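Local coordinates for protein putative NADH-depentdent flavin oxidoreductase (Cupriavidus metallidurans, PDB 5OCS) that probably acts as an FMN-dependent ene-reductase of the Old Yellow Enzyme family, drawing its reducing equivalents from a nicotinamide nucleotide, at residues C25-Q30 with S110-D115; L71-D76 with A164-R169; F131-V136 with H186-P191; G280-Y285 with N315-I320; T304-A309 with A339-S344. All coordinates share one frame; numbering follows the deposited sequence.

Overall arrangement
All five contacts belong to one TIM barrel, and their chemistry shifts broadly with burial. Interactions 1 and 3 are buried and mainly apolar, with no hydrogen bond across; both use the long excursion after strand 96-102, and in each a proline lies over an aromatic face. Interaction 2, partly buried, fixes a loop to helix 150-169 by a salt bridge and touches interaction 1 through Ala29 and Leu71. Interaction 4 is also partly buried but grips backbone N-H groups with a carboxylate, whereas interaction 5, at the surface, relies on a lysine between two glutamates. These last two meet at helix 306-314, one just past its end and one at its start, probably with a hydrogen bond from Gln282 to Gln308.

Interaction 1. Residues C25-Q30 with S110-D115; sequences CQYSAQ and SEAPWD
Tyr27 packs into a buried aromatic-proline cluster with Ala112, Pro113 and Trp114, joining two loops of the TIM barrel: the one after strand 19-21 and the long one after strand 96-102. No hydrogen bond crosses between the segments, so the fit rests on shape. Pro113 comes from the direction opposite to Tyr27 and lays its CD over the middle of the phenol ring, 3.4 Å from the ring centroid and 15° off the normal, a clear CH-pi contact. The same phenol turns its edge toward the face of Trp114 in an offset edge-to-face pair, the planes at 90° and the centroids of the Tyr27 ring and the Trp114 six-membered ring 5.7 Å apart. With CG beside its own backbone N (chi1 -46°), Tyr27 reaches both partners at once, while its CB stands 3.8 Å from Ala112 CB. Nearby Cys25 binds FMN, which places the cluster beside the flavin site. The second subunit adds to the cover: its Phe368 packs on Pro113, and its Gln350 is hydrogen-bonded to Ser28. At the indole rim, Gln26 O lies in the ring plane, 3.5 Å from Trp114 CH2.

Interaction 2. Residues L71-D76 with A164-R169; sequences LGLYND and AKRAAR
Arg166 NH1 is held by two carboxylates: Asp76 OD1, 2.9 Å from NH1 across the contact, and Glu79 of the helix that Asp76 begins. The bond to Asp76 is nearly straight, 169° at the hydrogen. It uses the anti lone pair of OD1 and lies in the guanidinium plane, although the carboxylate itself is turned 71° against that plane. The second edge of the group is occupied as well, since a water takes the N-H of Arg166 NE at 2.8 Å and donates to Leu73 O, also 2.8 Å from the water. One guanidinium face lies against the backbone between Asn75 and Asp76, with Asn75 CA 3.5 Å from Arg166 NH2. An extended chain from CG to NE carries the charge out from helix 150-169 of the TIM barrel, running alongside Leu73 but pointed the other way; Leu73 CG packs 3.8 Å from Arg166 CB. Farther along, Leu73 CD2 reaches Ala167 CB at 4.1 Å. Asn75, the N-cap of helix 76-92, bonds through OD1 to the backbone of Asn78. Anchored at two edges and backed on a face, the guanidinium has its rotation fixed, and the two carboxylates probably balance its charge where the group is partly buried.

Interaction 3. Residues F131-V136 with H186-P191; sequences FAPSAV and HQFLSP
The short strand 131-132 runs into a turn at Pro133, whose CA comes within 5.8 Å of the CA of Phe188 on the last turn of helix 184-189, the nearest backbone approach of the two segments. Pro133 carries most of the contact. Its pyrrolidine ring points at the helix and fits against two successive side chains there. Over Phe188, Pro133 CB sits almost exactly above the ring centre, 3.6 Å from the centroid and only 4° off the normal, so the CH-pi contact is nearly ideal in direction; CD of the same proline lies 3.7 Å from Phe188 CE1. The proline lies crosswise to Gln187: Pro133 CD is 3.6 Å from Gln187 CB, and Pro133 CG is 3.5 Å from Gln187 O.

The glutamine adds a polar end to this apolar fit. Gln187 CG stands beside the backbone N (chi1 -69°), and the extended chain beyond takes the amide along the strand, where Gln187 OE1 lies 3.5 Å from Ala132 CB. That touch is van der Waals in kind, because the buried amide finds its hydrogen bonds elsewhere: NE2 donates to the carbonyls of Gly182 and Ala104, and OE1 accepts from the N-H of Arg106. Phe188 in turn meets Phe210 of helix 204-221. Strand 131-132 pairs in parallel with strand 146-147, and the packing of this two-stranded excursion on a helix that follows barrel strand 175-179 is consistent with the capping subdomain of Old Yellow Enzymes.

Interaction 4. Residues G280-Y285 with N315-I320; sequences GYQVPY and NNEADI
Glu317 OE1 receives two successive backbone N-H groups from the opposing loop. The bond from Val283 N is the sounder, 3.0 Å to Glu317 OE1 with an angle of 164° at the hydrogen, and meets the oxygen nearly along its C-O axis; Gln282 N is nearer to OE1, at 2.8 Å, but its N-H is badly aligned and the bond weak. OE2 has partners of its own. Asn315 ND2 donates to the anti lone pair of Glu317 OE2 at 3.0 Å, and a water donates to Glu317 OE2 at 2.6 Å while accepting from Gln282 NE2. Around this polar core the carbon atoms close in: Tyr281 CB lies 3.6 Å from Glu317 CD, and Val283 CG2 is 3.6 Å from Glu317 CB. Asn315 ND2 also stands at the edge of the Tyr281 ring, in its plane, 3.5 Å from CD1.

The bonds tie the lead-in of helix 284-293, for which Val283 is the N-cap, to the connection between helix 306-314 and strand 320-323 of the TIM barrel. Glu317 reaches across with an extended chain, its CG beside the backbone N (chi1 -67°). Behind it a Schellman motif ends helix 306-314, with Asn316 at positive phi as the C-prime residue and the N-H of Glu317 bonded back to Ile312 O. Gln282 NE2 is hydrogen-bonded in addition to Gln308 O of that same helix.

Interaction 5. Residues T304-A309 with A339-S344; sequences TEAEQA and AKLGAS
A single ammonium, that of Lys340, sits between two glutamates that flank Ala306 in sequence, so one lysine spans the start of a neighbouring helix. The stronger of the two salt bridges runs from Lys340 NZ to Glu305 OE1 at 3.0 Å, reaching the oxygen from above the carboxylate plane, 44° out of it. The bond from Lys340 NZ to Glu307 OE1 is weak at 3.4 Å. A bend in the Glu307 chain (chi2 80°) brings its carboxylate alongside the lysine methylenes, with OE2 3.7 Å from Lys340 CE. Next to the charges, Ala306 CB fits between Lys340 CD at 3.7 Å and Leu341 CD1 at 4.0 Å. Glu305 is itself steadied, because its OE2 accepts the hydroxyl of Thr304 through the anti lone pair. Glu305 is also at the N-cap position of helix 306-314, and Gln308 OE1 accepts from Glu305 N at 2.8 Å and from Thr304 N as well. The start of helix 306-314, joined to helix 333-341 by a surface salt-bridge network and by the apolar contact of Ala306 with Leu341, fits the outer helical layer of a TIM barrel.

Interaction 1. Residues C25-Q30 with S110-D115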
# COMPACT_ATOMS: atom_id res chain seq x y z
N CYS D 25 -5.46 -7.19 13.57
CA CYS D 25 -6.89 -7.13 13.29
C CYS D 25 -7.25 -5.86 12.54
O CYS D 25 -6.78 -4.77 12.91
CB CYS D 25 -7.70 -7.20 14.60
SG CYS D 25 -7.57 -8.84 15.33
N GLN D 26 -8.07 -6.00 11.49
CA GLN D 26 -8.50 -4.90 10.70
C GLN D 26 -9.98 -4.56 10.93
O GLN D 26 -10.40 -3.48 10.52
CB GLN D 26 -8.27 -5.18 9.20
CG GLN D 26 -6.82 -5.40 8.84
CD GLN D 26 -6.02 -4.17 9.15
OE1 GLN D 26 -6.22 -3.11 8.53
NE2 GLN D 26 -5.15 -4.26 10.14
N TYR D 27 -10.76 -5.48 11.53
CA TYR D 27 -12.19 -5.20 11.83
C TYR D 27 -12.93 -4.71 10.59
O TYR D 27 -13.75 -3.83 10.67
CB TYR D 27 -12.31 -4.16 12.98
CG TYR D 27 -11.40 -4.45 14.14
CD1 TYR D 27 -11.78 -5.35 15.13
CD2 TYR D 27 -10.16 -3.81 14.26
CE1 TYR D 27 -10.92 -5.66 16.19
CE2 TYR D 27 -9.30 -4.09 15.33
CZ TYR D 27 -9.71 -5.02 16.29
OH TYR D 27 -8.89 -5.33 17.35
N SER D 28 -12.60 -5.27 9.43
CA SER D 28 -13.09 -4.76 8.13
C SER D 28 -13.72 -5.85 7.25
O SER D 28 -13.74 -5.72 6.02
CB SER D 28 -11.91 -4.10 7.39
OG SER D 28 -11.49 -2.95 8.08
N ALA D 29 -14.15 -6.95 7.87
CA ALA D 29 -14.82 -8.03 7.17
C ALA D 29 -16.34 -7.91 7.32
O ALA D 29 -16.84 -7.18 8.20
CB ALA D 29 -14.31 -9.39 7.68
N GLN D 30 -17.05 -8.63 6.48
CA GLN D 30 -18.55 -8.64 6.51
C GLN D 30 -18.97 -10.08 6.62
O GLN D 30 -18.76 -10.84 5.69
CB GLN D 30 -19.14 -8.06 5.23
CG GLN D 30 -19.00 -6.56 5.13
CD GLN D 30 -19.15 -6.01 3.71
OE1 GLN D 30 -19.06 -6.73 2.70
NE2 GLN D 30 -19.36 -4.69 3.62
N SER D 110 -17.55 -8.24 20.80
CA SER D 110 -17.12 -6.90 21.23
C SER D 110 -17.09 -5.92 20.03
O SER D 110 -17.16 -6.31 18.87
CB SER D 110 -15.75 -6.96 21.85
OG SER D 110 -15.78 -7.76 23.02
N GLU D 111 -17.01 -4.64 20.36
CA GLU D 111 -16.97 -3.58 19.35
C GLU D 111 -15.54 -3.42 18.87
O GLU D 111 -14.59 -3.77 19.58
CB GLU D 111 -17.44 -2.24 19.95
CG GLU D 111 -18.89 -2.22 20.40
CD GLU D 111 -19.91 -2.16 19.25
OE1 GLU D 111 -19.59 -2.39 18.06
OE2 GLU D 111 -21.10 -1.95 19.52
N ALA D 112 -15.39 -2.91 17.65
CA ALA D 112 -14.10 -2.52 17.10
C ALA D 112 -13.51 -1.32 17.86
O ALA D 112 -14.24 -0.63 18.61
CB ALA D 112 -14.26 -2.23 15.61
N PRO D 113 -12.18 -1.09 17.75
CA PRO D 113 -11.54 -0.03 18.59
C PRO D 113 -12.18 1.34 18.42
O PRO D 113 -12.44 2.04 19.40
CB PRO D 113 -10.09 -0.02 18.09
CG PRO D 113 -9.86 -1.43 17.60
CD PRO D 113 -11.18 -1.88 17.01
N TRP D 114 -12.44 1.73 17.18
CA TRP D 114 -13.07 3.04 16.90
C TRP D 114 -14.50 3.15 17.42
O TRP D 114 -15.01 4.27 17.54
CB TRP D 114 -13.03 3.43 15.41
CG TRP D 114 -13.37 2.31 14.46
CD1 TRP D 114 -14.61 1.95 13.99
CD2 TRP D 114 -12.44 1.41 13.86
NE1 TRP D 114 -14.50 0.86 13.17
CE2 TRP D 114 -13.17 0.51 13.07
CE3 TRP D 114 -11.05 1.25 13.96
CZ2 TRP D 114 -12.56 -0.51 12.33
CZ3 TRP D 114 -10.45 0.25 13.25
CH2 TRP D 114 -11.19 -0.61 12.42
N ASP D 115 -15.13 2.02 17.74
CA ASP D 115 -16.44 2.01 18.38
C ASP D 115 -16.38 1.78 19.89
O ASP D 115 -17.41 1.53 20.51
CB ASP D 115 -17.33 0.97 17.70
CG ASP D 115 -17.60 1.30 16.24
OD1 ASP D 115 -17.73 2.50 15.92
OD2 ASP D 115 -17.64 0.37 15.44

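Interaction 2. Residues L71-D76 with A164-R169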
# COMPACT_ATOMS: atom_id res chain seq x y z
N LEU D 71 -12.37 -10.86 10.43
CA LEU D 71 -12.10 -11.82 9.37
C LEU D 71 -12.41 -13.23 9.88
O LEU D 71 -12.16 -13.53 11.06
CB LEU D 71 -10.64 -11.71 8.89
CG LEU D 71 -10.38 -12.43 7.57
CD1 LEU D 71 -11.16 -11.80 6.40
CD2 LEU D 71 -8.89 -12.47 7.32
N GLY D 72 -13.03 -14.04 9.03
CA GLY D 72 -13.37 -15.40 9.36
C GLY D 72 -12.96 -16.37 8.27
O GLY D 72 -12.71 -15.98 7.13
N LEU D 73 -12.87 -17.64 8.64
CA LEU D 73 -12.69 -18.71 7.67
C LEU D 73 -13.53 -19.91 8.05
O LEU D 73 -13.00 -21.02 8.31
CB LEU D 73 -11.21 -19.05 7.58
CG LEU D 73 -10.81 -19.88 6.37
CD1 LEU D 73 -11.34 -19.28 5.06
CD2 LEU D 73 -9.30 -20.06 6.35
N TYR D 74 -14.83 -19.67 8.12
CA TYR D 74 -15.75 -20.63 8.71
C TYR D 74 -16.87 -21.05 7.78
O TYR D 74 -17.78 -21.80 8.19
CB TYR D 74 -16.24 -20.14 10.10
CG TYR D 74 -16.83 -18.72 10.16
CD1 TYR D 74 -18.04 -18.40 9.53
CD2 TYR D 74 -16.21 -17.71 10.88
CE1 TYR D 74 -18.59 -17.12 9.62
CE2 TYR D 74 -16.75 -16.43 10.99
CZ TYR D 74 -17.95 -16.13 10.37
OH TYR D 74 -18.46 -14.86 10.47
N ASN D 75 -16.78 -20.64 6.51
CA ASN D 75 -17.73 -21.08 5.50
C ASN D 75 -17.14 -20.88 4.12
O ASN D 75 -16.10 -20.23 3.98
CB ASN D 75 -19.09 -20.39 5.67
CG ASN D 75 -19.06 -18.92 5.43
OD1 ASN D 75 -18.33 -18.43 4.58
ND2 ASN D 75 -19.88 -18.19 6.17
N ASP D 76 -17.80 -21.39 3.11
CA ASP D 76 -17.30 -21.27 1.74
C ASP D 76 -17.13 -19.81 1.28
O ASP D 76 -16.19 -19.50 0.54
CB ASP D 76 -18.28 -21.98 0.77
CG ASP D 76 -18.22 -23.48 0.86
OD1 ASP D 76 -17.43 -24.07 1.62
OD2 ASP D 76 -19.01 -24.12 0.16
N ALA D 164 -8.33 -24.81 9.33
CA ALA D 164 -7.00 -25.18 8.89
C ALA D 164 -7.01 -25.86 7.50
O ALA D 164 -6.15 -25.58 6.70
CB ALA D 164 -6.37 -26.10 9.90
N LYS D 165 -8.02 -26.69 7.24
CA LYS D 165 -8.17 -27.32 5.93
C LYS D 165 -8.51 -26.30 4.86
O LYS D 165 -8.02 -26.41 3.73
CB LYS D 165 -9.20 -28.44 5.98
CG LYS D 165 -8.73 -29.63 6.80
CD LYS D 165 -9.84 -30.65 6.91
CE LYS D 165 -9.48 -31.89 7.70
NZ LYS D 165 -10.68 -32.78 7.82
N ARG D 166 -9.36 -25.32 5.20
CA ARG D 166 -9.66 -24.25 4.24
C ARG D 166 -8.42 -23.44 3.92
O ARG D 166 -8.17 -23.13 2.74
CB ARG D 166 -10.78 -23.34 4.73
CG ARG D 166 -12.12 -24.01 4.89
CD ARG D 166 -13.13 -22.97 5.24
NE ARG D 166 -14.46 -23.51 5.55
CZ ARG D 166 -15.38 -23.81 4.65
NH1 ARG D 166 -15.16 -23.62 3.36
NH2 ARG D 166 -16.57 -24.30 5.05
N ALA D 167 -7.63 -23.15 4.96
CA ALA D 167 -6.39 -22.40 4.77
C ALA D 167 -5.43 -23.19 3.85
O ALA D 167 -4.82 -22.60 2.96
CB ALA D 167 -5.75 -22.06 6.10
N ALA D 168 -5.32 -24.49 4.07
CA ALA D 168 -4.46 -25.33 3.22
C ALA D 168 -4.92 -25.27 1.76
O ALA D 168 -4.11 -25.14 0.84
CB ALA D 168 -4.42 -26.76 3.74
N ARG D 169 -6.23 -25.38 1.55
CA ARG D 169 -6.82 -25.35 0.19
C ARG D 169 -6.63 -24.00 -0.52
O ARG D 169 -6.47 -23.94 -1.73
CB ARG D 169 -8.31 -25.63 0.29
CG ARG D 169 -9.01 -25.82 -1.04
CD ARG D 169 -10.26 -26.66 -0.89
NE ARG D 169 -11.20 -26.06 0.05
CZ ARG D 169 -12.18 -26.71 0.68
NH1 ARG D 169 -12.41 -27.99 0.46
NH2 ARG D 169 -12.97 -26.05 1.50
O HOH W 1 -13.96 -23.65 8.32

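Interaction 3. Residues F131-V136 with H186-P191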
# COMPACT_ATOMS: atom_id res chain seq x y z
N PHE D 131 -18.26 -18.01 24.82
CA PHE D 131 -17.90 -19.27 25.42
C PHE D 131 -16.49 -19.18 25.98
O PHE D 131 -15.62 -18.44 25.45
CB PHE D 131 -17.99 -20.40 24.36
CG PHE D 131 -19.39 -20.58 23.85
CD1 PHE D 131 -20.33 -21.26 24.62
CD2 PHE D 131 -19.82 -19.93 22.69
CE1 PHE D 131 -21.66 -21.37 24.19
CE2 PHE D 131 -21.14 -20.04 22.25
CZ PHE D 131 -22.06 -20.76 23.01
N ALA D 132 -16.25 -19.95 27.03
CA ALA D 132 -15.00 -19.89 27.78
C ALA D 132 -14.78 -21.14 28.62
O ALA D 132 -15.72 -21.96 28.80
CB ALA D 132 -15.01 -18.66 28.69
N PRO D 133 -13.57 -21.28 29.17
CA PRO D 133 -13.42 -22.44 30.05
C PRO D 133 -14.35 -22.39 31.26
O PRO D 133 -14.82 -23.44 31.72
CB PRO D 133 -11.96 -22.38 30.47
CG PRO D 133 -11.49 -21.01 30.15
CD PRO D 133 -12.27 -20.63 28.90
N SER D 134 -14.60 -21.18 31.77
CA SER D 134 -15.47 -20.96 32.93
C SER D 134 -16.34 -19.71 32.78
O SER D 134 -15.97 -18.76 32.05
CB SER D 134 -14.63 -20.80 34.20
OG SER D 134 -13.76 -21.93 34.45
N ALA D 135 -17.46 -19.67 33.54
CA ALA D 135 -18.50 -18.62 33.48
C ALA D 135 -18.10 -17.33 34.28
O ALA D 135 -18.80 -16.88 35.21
CB ALA D 135 -19.85 -19.20 33.96
N VAL D 136 -16.99 -16.74 33.89
CA VAL D 136 -16.38 -15.62 34.58
C VAL D 136 -16.09 -14.60 33.51
O VAL D 136 -15.42 -14.90 32.55
CB VAL D 136 -15.06 -15.99 35.30
CG1 VAL D 136 -14.63 -14.85 36.23
CG2 VAL D 136 -15.21 -17.29 36.08
N HIS D 186 -5.74 -18.80 25.73
CA HIS D 186 -5.10 -18.16 26.88
C HIS D 186 -6.01 -18.28 28.15
O HIS D 186 -5.52 -18.48 29.27
CB HIS D 186 -4.80 -16.71 26.52
CG HIS D 186 -3.92 -15.99 27.49
ND1 HIS D 186 -3.36 -14.76 27.20
CD2 HIS D 186 -3.49 -16.29 28.74
CE1 HIS D 186 -2.64 -14.33 28.22
NE2 HIS D 186 -2.71 -15.25 29.17
N GLN D 187 -7.33 -18.19 27.95
CA GLN D 187 -8.30 -18.34 29.02
C GLN D 187 -8.16 -19.72 29.65
O GLN D 187 -8.28 -19.82 30.86
CB GLN D 187 -9.74 -18.15 28.54
CG GLN D 187 -10.02 -16.71 28.16
CD GLN D 187 -11.16 -16.53 27.17
OE1 GLN D 187 -12.16 -17.26 27.23
NE2 GLN D 187 -11.06 -15.50 26.30
N PHE D 188 -7.93 -20.76 28.85
CA PHE D 188 -7.68 -22.09 29.39
C PHE D 188 -6.35 -22.14 30.12
O PHE D 188 -6.26 -22.78 31.19
CB PHE D 188 -7.74 -23.18 28.32
CG PHE D 188 -9.13 -23.71 28.08
CD1 PHE D 188 -9.99 -23.08 27.18
CD2 PHE D 188 -9.58 -24.87 28.70
CE1 PHE D 188 -11.24 -23.59 26.92
CE2 PHE D 188 -10.82 -25.38 28.43
CZ PHE D 188 -11.68 -24.74 27.55
N LEU D 189 -5.33 -21.50 29.56
CA LEU D 189 -4.01 -21.51 30.17
C LEU D 189 -4.00 -20.86 31.56
O LEU D 189 -3.23 -21.26 32.42
CB LEU D 189 -2.96 -20.81 29.32
CG LEU D 189 -2.70 -21.52 27.97
CD1 LEU D 189 -1.85 -20.64 27.09
CD2 LEU D 189 -2.02 -22.86 28.16
N SER D 190 -4.82 -19.83 31.72
CA SER D 190 -4.72 -18.93 32.88
C SER D 190 -5.65 -19.29 34.01
O SER D 190 -6.88 -19.34 33.82
CB SER D 190 -5.00 -17.47 32.48
OG SER D 190 -4.92 -16.64 33.65
N PRO D 191 -5.10 -19.47 35.22
CA PRO D 191 -5.98 -19.63 36.40
C PRO D 191 -6.94 -18.48 36.69
O PRO D 191 -7.89 -18.65 37.45
CB PRO D 191 -4.98 -19.76 37.55
CG PRO D 191 -3.82 -20.37 36.94
CD PRO D 191 -3.69 -19.71 35.58

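Interaction 4. Residues G280-Y285 with N315-I320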
# COMPACT_ATOMS: atom_id res chain seq x y z
N GLY D 280 19.48 -6.19 30.05
CA GLY D 280 18.94 -5.14 29.15
C GLY D 280 18.52 -5.66 27.78
O GLY D 280 18.49 -4.91 26.80
N TYR D 281 18.14 -6.93 27.71
CA TYR D 281 17.48 -7.45 26.47
C TYR D 281 16.24 -6.60 26.17
O TYR D 281 15.54 -6.19 27.09
CB TYR D 281 17.06 -8.88 26.63
CG TYR D 281 18.16 -9.83 27.00
CD1 TYR D 281 19.34 -9.91 26.25
CD2 TYR D 281 17.99 -10.69 28.07
CE1 TYR D 281 20.34 -10.80 26.61
CE2 TYR D 281 18.97 -11.58 28.42
CZ TYR D 281 20.14 -11.62 27.71
OH TYR D 281 21.07 -12.53 28.15
N GLN D 282 15.97 -6.37 24.90
CA GLN D 282 14.74 -5.73 24.48
C GLN D 282 13.53 -6.62 24.65
O GLN D 282 12.46 -6.12 24.97
CB GLN D 282 14.83 -5.23 23.05
CG GLN D 282 15.85 -4.14 22.82
CD GLN D 282 15.92 -3.74 21.35
OE1 GLN D 282 15.01 -3.10 20.83
NE2 GLN D 282 17.00 -4.12 20.68
N VAL D 283 13.69 -7.93 24.36
CA VAL D 283 12.61 -8.94 24.45
C VAL D 283 13.09 -10.07 25.39
O VAL D 283 13.44 -11.16 24.97
CB VAL D 283 12.17 -9.42 23.04
CG1 VAL D 283 11.40 -8.28 22.38
CG2 VAL D 283 13.35 -9.81 22.13
N PRO D 284 13.15 -9.76 26.70
CA PRO D 284 13.78 -10.73 27.61
C PRO D 284 13.11 -12.11 27.71
O PRO D 284 13.78 -13.17 27.93
CB PRO D 284 13.77 -9.99 28.97
CG PRO D 284 12.74 -8.95 28.84
CD PRO D 284 12.74 -8.54 27.39
N TYR D 285 11.78 -12.13 27.55
CA TYR D 285 11.07 -13.36 27.68
C TYR D 285 11.32 -14.22 26.44
O TYR D 285 11.54 -15.40 26.56
CB TYR D 285 9.60 -13.11 27.90
CG TYR D 285 9.33 -12.30 29.16
CD1 TYR D 285 9.88 -12.69 30.40
CD2 TYR D 285 8.54 -11.15 29.12
CE1 TYR D 285 9.62 -11.96 31.56
CE2 TYR D 285 8.30 -10.40 30.26
CZ TYR D 285 8.80 -10.84 31.49
OH TYR D 285 8.58 -10.08 32.65
N ASN D 315 21.89 -9.95 18.98
CA ASN D 315 22.06 -10.32 20.39
C ASN D 315 21.37 -11.64 20.77
O ASN D 315 21.24 -11.96 21.97
CB ASN D 315 21.58 -9.14 21.27
CG ASN D 315 22.15 -9.17 22.69
OD1 ASN D 315 23.30 -9.61 22.91
ND2 ASN D 315 21.34 -8.71 23.67
N ASN D 316 20.94 -12.43 19.79
CA ASN D 316 20.38 -13.75 20.00
C ASN D 316 19.14 -13.76 20.90
O ASN D 316 18.92 -14.71 21.67
CB ASN D 316 21.47 -14.70 20.52
CG ASN D 316 22.54 -14.98 19.47
OD1 ASN D 316 22.25 -15.63 18.49
ND2 ASN D 316 23.75 -14.49 19.68
N GLU D 317 18.35 -12.68 20.84
CA GLU D 317 17.12 -12.57 21.62
C GLU D 317 15.96 -13.29 20.92
O GLU D 317 15.05 -13.72 21.59
CB GLU D 317 16.75 -11.12 21.93
CG GLU D 317 17.72 -10.42 22.87
CD GLU D 317 17.49 -8.93 23.03
OE1 GLU D 317 16.33 -8.48 23.09
OE2 GLU D 317 18.48 -8.18 23.14
N ALA D 318 16.00 -13.38 19.59
CA ALA D 318 14.94 -14.01 18.80
C ALA D 318 15.51 -14.39 17.44
O ALA D 318 16.53 -13.84 17.03
CB ALA D 318 13.73 -13.08 18.65
N ASP D 319 14.85 -15.32 16.76
CA ASP D 319 15.20 -15.70 15.39
C ASP D 319 14.42 -14.94 14.34
O ASP D 319 14.92 -14.72 13.23
CB ASP D 319 14.96 -17.18 15.23
CG ASP D 319 15.66 -17.98 16.28
OD1 ASP D 319 16.90 -17.85 16.29
OD2 ASP D 319 15.01 -18.66 17.09
N ILE D 320 13.20 -14.54 14.69
CA ILE D 320 12.33 -13.77 13.81
C ILE D 320 11.73 -12.68 14.67
O ILE D 320 11.43 -12.91 15.87
CB ILE D 320 11.23 -14.68 13.24
CG1 ILE D 320 11.84 -15.71 12.28
CG2 ILE D 320 10.16 -13.84 12.54
CD1 ILE D 320 10.88 -16.80 11.90
O HOH W 2 18.90 -5.91 22.05

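Interaction 5. Residues T304-A309 with A339-S344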
# COMPACT_ATOMS: atom_id res chain seq x y z
N THR D 304 10.51 0.57 16.41
CA THR D 304 10.31 1.34 15.17
C THR D 304 11.59 1.45 14.33
O THR D 304 11.50 1.75 13.16
CB THR D 304 9.81 2.78 15.46
OG1 THR D 304 10.84 3.50 16.16
CG2 THR D 304 8.50 2.74 16.30
N GLU D 305 12.76 1.22 14.92
CA GLU D 305 14.04 1.46 14.20
C GLU D 305 14.72 0.19 13.76
O GLU D 305 14.75 -0.80 14.48
CB GLU D 305 15.00 2.27 15.09
CG GLU D 305 14.42 3.56 15.65
CD GLU D 305 13.78 4.45 14.59
OE1 GLU D 305 14.48 4.87 13.61
OE2 GLU D 305 12.56 4.71 14.71
N ALA D 306 15.35 0.24 12.58
CA ALA D 306 16.10 -0.88 12.05
C ALA D 306 17.13 -1.40 13.04
O ALA D 306 17.27 -2.61 13.21
CB ALA D 306 16.79 -0.52 10.75
N GLU D 307 17.82 -0.45 13.69
CA GLU D 307 18.89 -0.77 14.61
C GLU D 307 18.37 -1.54 15.81
O GLU D 307 19.06 -2.42 16.32
CB GLU D 307 19.63 0.51 15.04
CG GLU D 307 20.26 1.29 13.88
CD GLU D 307 19.30 2.18 13.06
OE1 GLU D 307 18.06 2.30 13.34
OE2 GLU D 307 19.80 2.78 12.07
N GLN D 308 17.14 -1.25 16.23
CA GLN D 308 16.51 -2.00 17.33
C GLN D 308 16.25 -3.45 16.93
O GLN D 308 16.56 -4.40 17.66
CB GLN D 308 15.19 -1.36 17.75
CG GLN D 308 15.27 0.03 18.36
CD GLN D 308 13.85 0.57 18.59
OE1 GLN D 308 13.13 0.81 17.66
NE2 GLN D 308 13.43 0.66 19.85
N ALA D 309 15.69 -3.65 15.74
CA ALA D 309 15.44 -5.00 15.24
C ALA D 309 16.72 -5.81 15.01
O ALA D 309 16.81 -6.96 15.40
CB ALA D 309 14.61 -4.92 13.98
N ALA D 339 17.94 -0.27 3.75
CA ALA D 339 18.78 0.89 3.41
C ALA D 339 19.70 1.24 4.59
O ALA D 339 20.86 1.57 4.37
CB ALA D 339 17.94 2.09 3.03
N LYS D 340 19.17 1.19 5.81
CA LYS D 340 20.00 1.55 6.98
C LYS D 340 21.06 0.50 7.25
O LYS D 340 22.14 0.83 7.72
CB LYS D 340 19.15 1.73 8.25
CG LYS D 340 18.44 3.08 8.45
CD LYS D 340 17.15 2.88 9.26
CE LYS D 340 16.78 3.97 10.27
NZ LYS D 340 15.72 3.45 11.23
N LEU D 341 20.77 -0.75 7.00
CA LEU D 341 21.60 -1.90 7.37
C LEU D 341 22.45 -2.46 6.22
O LEU D 341 23.11 -3.49 6.38
CB LEU D 341 20.70 -2.98 7.96
CG LEU D 341 20.01 -2.59 9.28
CD1 LEU D 341 19.08 -3.69 9.75
CD2 LEU D 341 21.02 -2.29 10.40
N GLY D 342 22.44 -1.81 5.05
CA GLY D 342 23.22 -2.26 3.91
C GLY D 342 22.75 -3.55 3.26
O GLY D 342 23.55 -4.27 2.66
N ALA D 343 21.45 -3.82 3.30
CA ALA D 343 20.91 -5.04 2.74
C ALA D 343 20.02 -4.70 1.53
O ALA D 343 19.84 -3.56 1.17
CB ALA D 343 20.09 -5.76 3.81
N SER D 344 19.44 -5.72 0.94
CA SER D 344 18.54 -5.52 -0.17
C SER D 344 17.27 -6.27 0.08
O SER D 344 17.19 -7.12 0.95
CB SER D 344 19.25 -5.87 -1.49
OG SER D 344 19.59 -7.22 -1.61